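Local atomic coordinates of DNA polymerase III subunit beta (PDB entry 4TSZ), a protein that forms a ring-shaped sliding clamp that confers DNA tethering and processivity on DNA polymerases and other proteins. Residues Leu136-Asp141 against Val351-Asn356; Leu160-Gly165 against Pro244-Val249; Thr167-Ala172 against Leu178-Leu183. All coordinates share one frame; numbering follows the deposited sequence.

Interaction 1: residues Leu136-Asp141 against Val351-Asn356; sequences LRRLID and VHEADN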
# COMPACT_ATOMS: atom_id res chain seq x y z
N LEU E 136 17.67 -7.03 20.89
CA LEU E 136 17.88 -5.66 20.43
C LEU E 136 16.66 -5.14 19.66
O LEU E 136 16.25 -4.00 19.89
CB LEU E 136 19.16 -5.53 19.59
CG LEU E 136 19.51 -4.12 19.07
CD1 LEU E 136 19.61 -3.10 20.21
CD2 LEU E 136 20.79 -4.15 18.27
N ARG E 137 16.07 -5.98 18.77
CA ARG E 137 14.88 -5.62 18.01
C ARG E 137 13.70 -5.29 18.94
O ARG E 137 13.00 -4.32 18.68
CB ARG E 137 14.49 -6.72 17.00
CG ARG E 137 13.65 -6.15 15.87
CD ARG E 137 12.92 -7.18 15.04
NE ARG E 137 11.97 -6.50 14.16
CZ ARG E 137 11.84 -6.72 12.86
NH1 ARG E 137 12.59 -7.63 12.26
NH2 ARG E 137 10.94 -6.04 12.15
N ARG E 138 13.52 -6.09 20.03
CA ARG E 138 12.50 -5.90 21.07
C ARG E 138 12.65 -4.50 21.69
O ARG E 138 11.66 -3.79 21.80
CB ARG E 138 12.62 -6.98 22.16
CG ARG E 138 11.57 -6.89 23.28
CD ARG E 138 11.89 -7.82 24.46
NE ARG E 138 10.72 -8.08 25.32
CZ ARG E 138 10.49 -7.52 26.51
NH1 ARG E 138 11.35 -6.65 27.02
NH2 ARG E 138 9.40 -7.84 27.20
N LEU E 139 13.88 -4.10 22.08
CA LEU E 139 14.16 -2.78 22.67
C LEU E 139 13.71 -1.64 21.75
O LEU E 139 13.09 -0.69 22.23
CB LEU E 139 15.64 -2.62 23.03
CG LEU E 139 16.18 -3.47 24.17
CD1 LEU E 139 17.65 -3.25 24.34
CD2 LEU E 139 15.50 -3.15 25.50
N ILE E 140 13.99 -1.78 20.43
CA ILE E 140 13.63 -0.77 19.43
C ILE E 140 12.11 -0.78 19.19
O ILE E 140 11.49 0.28 19.30
CB ILE E 140 14.44 -0.92 18.10
CG1 ILE E 140 15.97 -0.85 18.35
CG2 ILE E 140 14.00 0.14 17.06
CD1 ILE E 140 16.88 -1.38 17.18
N ASP E 141 11.53 -1.95 18.85
CA ASP E 141 10.11 -2.10 18.55
C ASP E 141 9.17 -1.77 19.72
O ASP E 141 8.07 -1.30 19.47
CB ASP E 141 9.80 -3.48 17.95
CG ASP E 141 10.35 -3.74 16.56
OD1 ASP E 141 10.73 -2.75 15.87
OD2 ASP E 141 10.40 -4.92 16.15
N VAL E 351 2.36 3.22 32.38
CA VAL E 351 1.81 1.98 31.83
C VAL E 351 2.88 0.89 31.77
O VAL E 351 4.02 1.14 31.38
CB VAL E 351 1.10 2.20 30.46
CG1 VAL E 351 0.28 0.98 30.06
CG2 VAL E 351 0.21 3.44 30.48
N HIS E 352 2.50 -0.33 32.17
CA HIS E 352 3.36 -1.51 32.17
C HIS E 352 2.59 -2.72 31.67
O HIS E 352 1.36 -2.73 31.70
CB HIS E 352 3.80 -1.86 33.61
CG HIS E 352 4.69 -0.87 34.29
ND1 HIS E 352 5.93 -0.53 33.78
CD2 HIS E 352 4.52 -0.25 35.48
CE1 HIS E 352 6.45 0.32 34.64
NE2 HIS E 352 5.65 0.51 35.69
N GLU E 353 3.33 -3.78 31.33
CA GLU E 353 2.77 -5.09 31.04
C GLU E 353 2.31 -5.65 32.39
O GLU E 353 2.73 -5.14 33.44
CB GLU E 353 3.83 -6.02 30.41
CG GLU E 353 4.21 -5.64 29.00
CD GLU E 353 4.96 -6.69 28.20
OE1 GLU E 353 5.78 -7.44 28.79
OE2 GLU E 353 4.75 -6.75 26.97
N ALA E 354 1.43 -6.66 32.38
CA ALA E 354 0.87 -7.24 33.60
C ALA E 354 1.86 -7.85 34.57
O ALA E 354 1.71 -7.67 35.78
CB ALA E 354 -0.19 -8.27 33.25
N ASP E 355 2.86 -8.60 34.06
CA ASP E 355 3.78 -9.39 34.89
C ASP E 355 5.22 -8.89 35.09
O ASP E 355 5.99 -9.58 35.76
CB ASP E 355 3.78 -10.86 34.40
CG ASP E 355 4.27 -11.08 32.97
OD1 ASP E 355 4.52 -10.07 32.25
OD2 ASP E 355 4.40 -12.25 32.56
N ASN E 356 5.58 -7.74 34.51
CA ASN E 356 6.95 -7.21 34.64
C ASN E 356 7.01 -5.69 34.47
O ASN E 356 6.09 -5.08 33.92
CB ASN E 356 7.88 -7.91 33.63
CG ASN E 356 7.64 -7.52 32.20
OD1 ASN E 356 8.29 -6.61 31.68
ND2 ASN E 356 6.66 -8.13 31.55
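Arg138 and Glu353 reach toward each other from two domains of the beta sliding clamp, the first on helix 133-141 of the central domain, the second at the end of strand 349-353 in the C-terminal domain. The backbones stay well apart, with 14.0 Å between Arg138 CA and Glu353 CA, and only about 50 Å² is buried, so long side chains make the whole contact.

The direct interaction is ionic and long: Arg138 NH2 lies 4.0 Å from Glu353 OE1. The oxygen stands at the edge of the guanidinium, near its plane, but this separation and the 78° angle between the guanidinium and carboxylate planes are not those of a bidentate salt bridge. Arg138 covers the gap because CG is anti to the backbone N (chi1 -178°) and the chain runs extended to NE. On the way its side chain packs on Cys181 and Leu183 of the sheet beneath.

Hydrogen bonds place the acidic partner more firmly. Asn356 ND2 gives a nearly straight bond of 3.0 Å to Glu353 OE1, which accepts it through its anti lone pair, and another of 3.0 Å to Asp355 OD1, which it meets from above the carboxylate plane. Glu353 OE2 takes the backbone N-H of Gly334 and a salt bridge from Arg142, so the carboxylate gathers two arginines of the central domain, a setting likely to stabilise its negative charge.

Within the helix a further ion pair spans one turn. Asp141 N bonds to Arg137 O at 2.8 Å, and alongside this turn Arg137 NE, at 3.0 Å, meets Asp141 OD2 on the syn side with the oxygen in the guanidinium plane.

Interaction 2: residues Leu160-Gly165 against Pro244-Val249; sequences LLEVNG and PDYERV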
# COMPACT_ATOMS: atom_id res chain seq x y z
N LEU E 160 17.43 6.87 22.49
CA LEU E 160 18.53 6.71 23.44
C LEU E 160 18.76 5.21 23.62
O LEU E 160 17.81 4.45 23.78
CB LEU E 160 18.21 7.36 24.81
CG LEU E 160 19.24 7.10 25.94
CD1 LEU E 160 20.52 7.88 25.72
CD2 LEU E 160 18.66 7.40 27.30
N LEU E 161 20.02 4.79 23.51
CA LEU E 161 20.48 3.44 23.80
C LEU E 161 21.48 3.63 24.92
O LEU E 161 22.44 4.40 24.78
CB LEU E 161 21.10 2.71 22.59
CG LEU E 161 20.17 2.33 21.44
CD1 LEU E 161 20.93 1.60 20.36
CD2 LEU E 161 18.99 1.48 21.91
N GLU E 162 21.18 3.04 26.08
CA GLU E 162 21.97 3.22 27.29
C GLU E 162 22.44 1.91 27.90
O GLU E 162 21.65 0.98 28.06
CB GLU E 162 21.15 4.04 28.29
CG GLU E 162 21.80 4.33 29.63
CD GLU E 162 20.80 4.81 30.66
OE1 GLU E 162 20.50 6.02 30.68
OE2 GLU E 162 20.26 3.95 31.40
N VAL E 163 23.75 1.83 28.23
CA VAL E 163 24.32 0.68 28.92
C VAL E 163 24.63 1.14 30.34
O VAL E 163 25.31 2.15 30.52
CB VAL E 163 25.48 -0.08 28.22
CG1 VAL E 163 25.16 -0.38 26.76
CG2 VAL E 163 26.81 0.66 28.33
N ASN E 164 24.07 0.45 31.34
CA ASN E 164 24.25 0.82 32.75
C ASN E 164 24.14 -0.42 33.62
O ASN E 164 23.12 -1.11 33.58
CB ASN E 164 23.23 1.90 33.16
CG ASN E 164 23.51 2.57 34.48
OD1 ASN E 164 24.66 2.89 34.82
ND2 ASN E 164 22.46 2.81 35.24
N GLY E 165 25.21 -0.71 34.37
CA GLY E 165 25.30 -1.87 35.25
C GLY E 165 25.70 -3.12 34.51
O GLY E 165 26.73 -3.74 34.79
N PRO E 244 17.60 14.25 27.35
CA PRO E 244 17.10 14.78 28.64
C PRO E 244 17.17 13.79 29.80
O PRO E 244 17.27 12.58 29.59
CB PRO E 244 15.64 15.15 28.34
CG PRO E 244 15.51 15.17 26.87
CD PRO E 244 16.53 14.24 26.32
N ASP E 245 17.13 14.31 31.03
CA ASP E 245 17.16 13.50 32.25
C ASP E 245 15.78 12.87 32.45
O ASP E 245 14.96 13.35 33.23
CB ASP E 245 17.61 14.34 33.47
CG ASP E 245 17.75 13.59 34.78
OD1 ASP E 245 17.89 12.34 34.75
OD2 ASP E 245 17.76 14.25 35.85
N TYR E 246 15.52 11.79 31.67
CA TYR E 246 14.26 11.06 31.63
C TYR E 246 13.84 10.50 32.99
O TYR E 246 12.64 10.45 33.28
CB TYR E 246 14.30 9.98 30.53
CG TYR E 246 15.23 8.82 30.83
CD1 TYR E 246 14.79 7.71 31.54
CD2 TYR E 246 16.57 8.85 30.43
CE1 TYR E 246 15.65 6.66 31.86
CE2 TYR E 246 17.44 7.80 30.73
CZ TYR E 246 16.97 6.70 31.44
OH TYR E 246 17.82 5.66 31.74
N GLU E 247 14.82 10.09 33.83
CA GLU E 247 14.58 9.55 35.17
C GLU E 247 13.78 10.54 36.04
O GLU E 247 12.95 10.10 36.84
CB GLU E 247 15.90 9.16 35.87
CG GLU E 247 16.58 7.93 35.27
CD GLU E 247 16.12 6.56 35.75
OE1 GLU E 247 16.91 5.60 35.59
OE2 GLU E 247 15.00 6.44 36.30
N ARG E 248 13.98 11.86 35.83
CA ARG E 248 13.28 12.92 36.56
C ARG E 248 11.80 13.05 36.17
O ARG E 248 11.01 13.57 36.97
CB ARG E 248 14.02 14.26 36.41
N VAL E 249 11.40 12.60 34.96
CA VAL E 249 10.01 12.71 34.51
C VAL E 249 9.17 11.44 34.69
O VAL E 249 7.95 11.48 34.45
CB VAL E 249 9.82 13.39 33.12
CG1 VAL E 249 10.47 14.77 33.09
CG2 VAL E 249 10.35 12.51 31.99
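Beside the peptide-binding pocket of the clamp, Tyr246 reaches from the loop between strands 232-237 and 256-261 to Leu160 and Glu162 of strand 158-164. The bound peptide packs a modified side chain against Pro244, Tyr246 and Val249, so this contact fixes the far end of a ring that also lines the ligand site.

The polar part is a hydrogen bond from Tyr246 OH to Glu162 OE1, 2.9 Å long. The two side chains come from opposite directions; OE1 sits at the ring edge, in the ring plane, and the hydroxyl meets it on the syn side, 24° out of the carboxylate plane. Glu162 OE2 is also near Tyr246 OH, at 3.0 Å, although the hydrogen bond is the one to OE1. Extension of the glutamate, with CG anti to the backbone N (chi1 180°), carries the acid from the strand to the phenol.

The apolar part comes from Leu160, whose side chain crosses that of Tyr246 at about a right angle. Its CD2 approaches the ring obliquely, 3.7 Å from Tyr246 CE2.

Gln194 NE2 also donates to Glu162 OE1, while Arg169 NH1 donates to Tyr246 OH and forms a salt bridge with Glu247. The phenol oxygen thus both gives and accepts a hydrogen bond, and the buried carboxylate oxygen receives two. With its hydroxyl held from two sides, the tyrosine should have little freedom to swing its ring relative to the peptide.

Interaction 3: residues Thr167-Ala172 against Leu178-Leu183; sequences TLRSVA and LAMCSL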
# COMPACT_ATOMS: atom_id res chain seq x y z
N THR E 167 22.80 -3.77 32.06
CA THR E 167 21.51 -3.60 31.39
C THR E 167 21.65 -2.72 30.15
O THR E 167 22.35 -1.71 30.16
CB THR E 167 20.50 -3.00 32.41
OG1 THR E 167 20.37 -3.88 33.53
CG2 THR E 167 19.13 -2.73 31.81
N LEU E 168 20.95 -3.12 29.07
CA LEU E 168 20.83 -2.33 27.86
C LEU E 168 19.41 -1.79 27.88
O LEU E 168 18.46 -2.55 28.09
CB LEU E 168 21.12 -3.14 26.57
CG LEU E 168 21.04 -2.37 25.24
CD1 LEU E 168 21.99 -1.17 25.20
CD2 LEU E 168 21.34 -3.28 24.08
N ARG E 169 19.27 -0.48 27.72
CA ARG E 169 18.00 0.21 27.78
C ARG E 169 17.79 1.13 26.59
O ARG E 169 18.72 1.82 26.17
CB ARG E 169 17.89 0.98 29.11
CG ARG E 169 16.73 1.97 29.21
CD ARG E 169 16.74 2.73 30.51
NE ARG E 169 16.41 1.85 31.63
CZ ARG E 169 16.38 2.24 32.90
NH1 ARG E 169 16.65 3.49 33.23
NH2 ARG E 169 16.06 1.37 33.85
N SER E 170 16.55 1.16 26.07
CA SER E 170 16.14 2.06 25.02
C SER E 170 15.16 3.06 25.62
O SER E 170 14.33 2.68 26.44
CB SER E 170 15.50 1.30 23.86
OG SER E 170 14.39 0.53 24.28
N VAL E 171 15.30 4.35 25.25
CA VAL E 171 14.40 5.42 25.68
C VAL E 171 14.04 6.27 24.45
O VAL E 171 14.93 6.65 23.69
CB VAL E 171 14.89 6.30 26.88
CG1 VAL E 171 13.78 7.25 27.36
CG2 VAL E 171 15.40 5.46 28.05
N ALA E 172 12.75 6.54 24.26
CA ALA E 172 12.22 7.38 23.18
C ALA E 172 11.16 8.30 23.77
O ALA E 172 10.36 7.88 24.61
CB ALA E 172 11.63 6.51 22.08
N LEU E 178 6.54 9.13 26.61
CA LEU E 178 7.83 8.46 26.65
C LEU E 178 7.62 6.95 26.65
O LEU E 178 6.66 6.46 27.23
CB LEU E 178 8.61 8.92 27.90
CG LEU E 178 10.00 8.31 28.18
CD1 LEU E 178 10.88 9.31 28.86
CD2 LEU E 178 9.90 7.03 29.02
N ALA E 179 8.55 6.22 26.00
CA ALA E 179 8.59 4.77 26.00
C ALA E 179 10.02 4.34 26.39
O ALA E 179 11.00 4.92 25.94
CB ALA E 179 8.23 4.22 24.64
N MET E 180 10.11 3.34 27.26
CA MET E 180 11.40 2.79 27.69
C MET E 180 11.33 1.28 27.87
O MET E 180 10.31 0.74 28.29
CB MET E 180 11.98 3.52 28.91
CG MET E 180 11.27 3.22 30.20
SD MET E 180 11.82 4.17 31.63
CE MET E 180 13.45 3.63 31.76
N CYS E 181 12.41 0.59 27.51
CA CYS E 181 12.51 -0.86 27.65
C CYS E 181 13.91 -1.22 28.13
O CYS E 181 14.88 -0.68 27.60
CB CYS E 181 12.15 -1.58 26.35
SG CYS E 181 11.94 -3.37 26.54
N SER E 182 14.01 -2.07 29.17
CA SER E 182 15.29 -2.49 29.74
C SER E 182 15.43 -4.00 29.69
O SER E 182 14.46 -4.72 29.95
CB SER E 182 15.41 -2.02 31.19
OG SER E 182 15.19 -0.62 31.33
N LEU E 183 16.62 -4.48 29.35
CA LEU E 183 16.94 -5.91 29.28
C LEU E 183 18.31 -6.15 29.90
O LEU E 183 19.26 -5.44 29.56
CB LEU E 183 16.89 -6.44 27.83
CG LEU E 183 15.52 -6.52 27.15
CD1 LEU E 183 15.65 -6.98 25.70
CD2 LEU E 183 14.54 -7.43 27.94
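Thr167-Ala172 and Leu178-Leu183 run antiparallel as the two arms of a beta hairpin, their axes 4.7 Å apart at closest and their directions 172° from one another. Leu168 with Leu183, Ser170 with Cys181 and Ala172 with Ala179 are hydrogen-bonded pairs, each closed by two N-H to O bonds, among them Ala179 N to Ala172 O at 2.8 Å. The intervening pairs, Arg169 with Ser182 and Val171 with Met180, are non-hydrogen-bonded; there CA-H groups approach carbonyl oxygens, as in Met180 CA to Ser170 O at 3.2 Å.

On the face carrying those intervening pairs, Arg169 supplies the polar cross-strand contact. Its NE donates to Ser182 OG at 2.8 Å, the oxygen lying at the guanidinium edge and in its plane, while a weak bond from NH2 reaches the same oxygen. A bend at chi3 (-70°) swings NE toward Ser182 OG. The Met180 methyl rests over one guanidinium face, CE being 3.4 Å from Arg169 CZ and displaced toward the rim. Edge and face are both engaged, and NH1 is held by Glu247 and Tyr246, which should restrain rotation of the group. Val171 stands alongside Met180, with its CG2 4.0 Å from Met180 CB, and sends CG1 to within 3.9 Å of Leu178 CD1, the two side chains passing at a slant. Leu178 also packs on an apolar side chain of the bound peptide.

The opposite face, bearing Leu168, Ser170, Cys181 and Ala179, turns to helix 133-141 and the loop after it: Ser170 OG is hydrogen-bonded to Leu139 O, and Leu168 packs on Leu139. Strand 158-164 flanks the hairpin beside 167-173, and strand 359-363 continues the sheet beyond 177-184.

In the fold
All three interactions are tied to one eight-stranded antiparallel sheet shared by the central and C-terminal domains. Interaction 3 is its buried hairpin, dense with backbone bonds and burying 508 Å², against 113 Å² for interaction 2 and 50 Å² for interaction 1. Both others join a sheet strand to an element over one face: helix 133-141 of interaction 1 packs on the side of Leu168 and Cys181, whereas Tyr246 of interaction 2 meets the side of Arg169 and Met180. Each centre is about 8 Å from that of interaction 3. Chemistry follows place: a partly buried, long ion pair bridges the domains in interaction 1, while a buried phenol-carboxylate bond borders the peptide site in interaction 2.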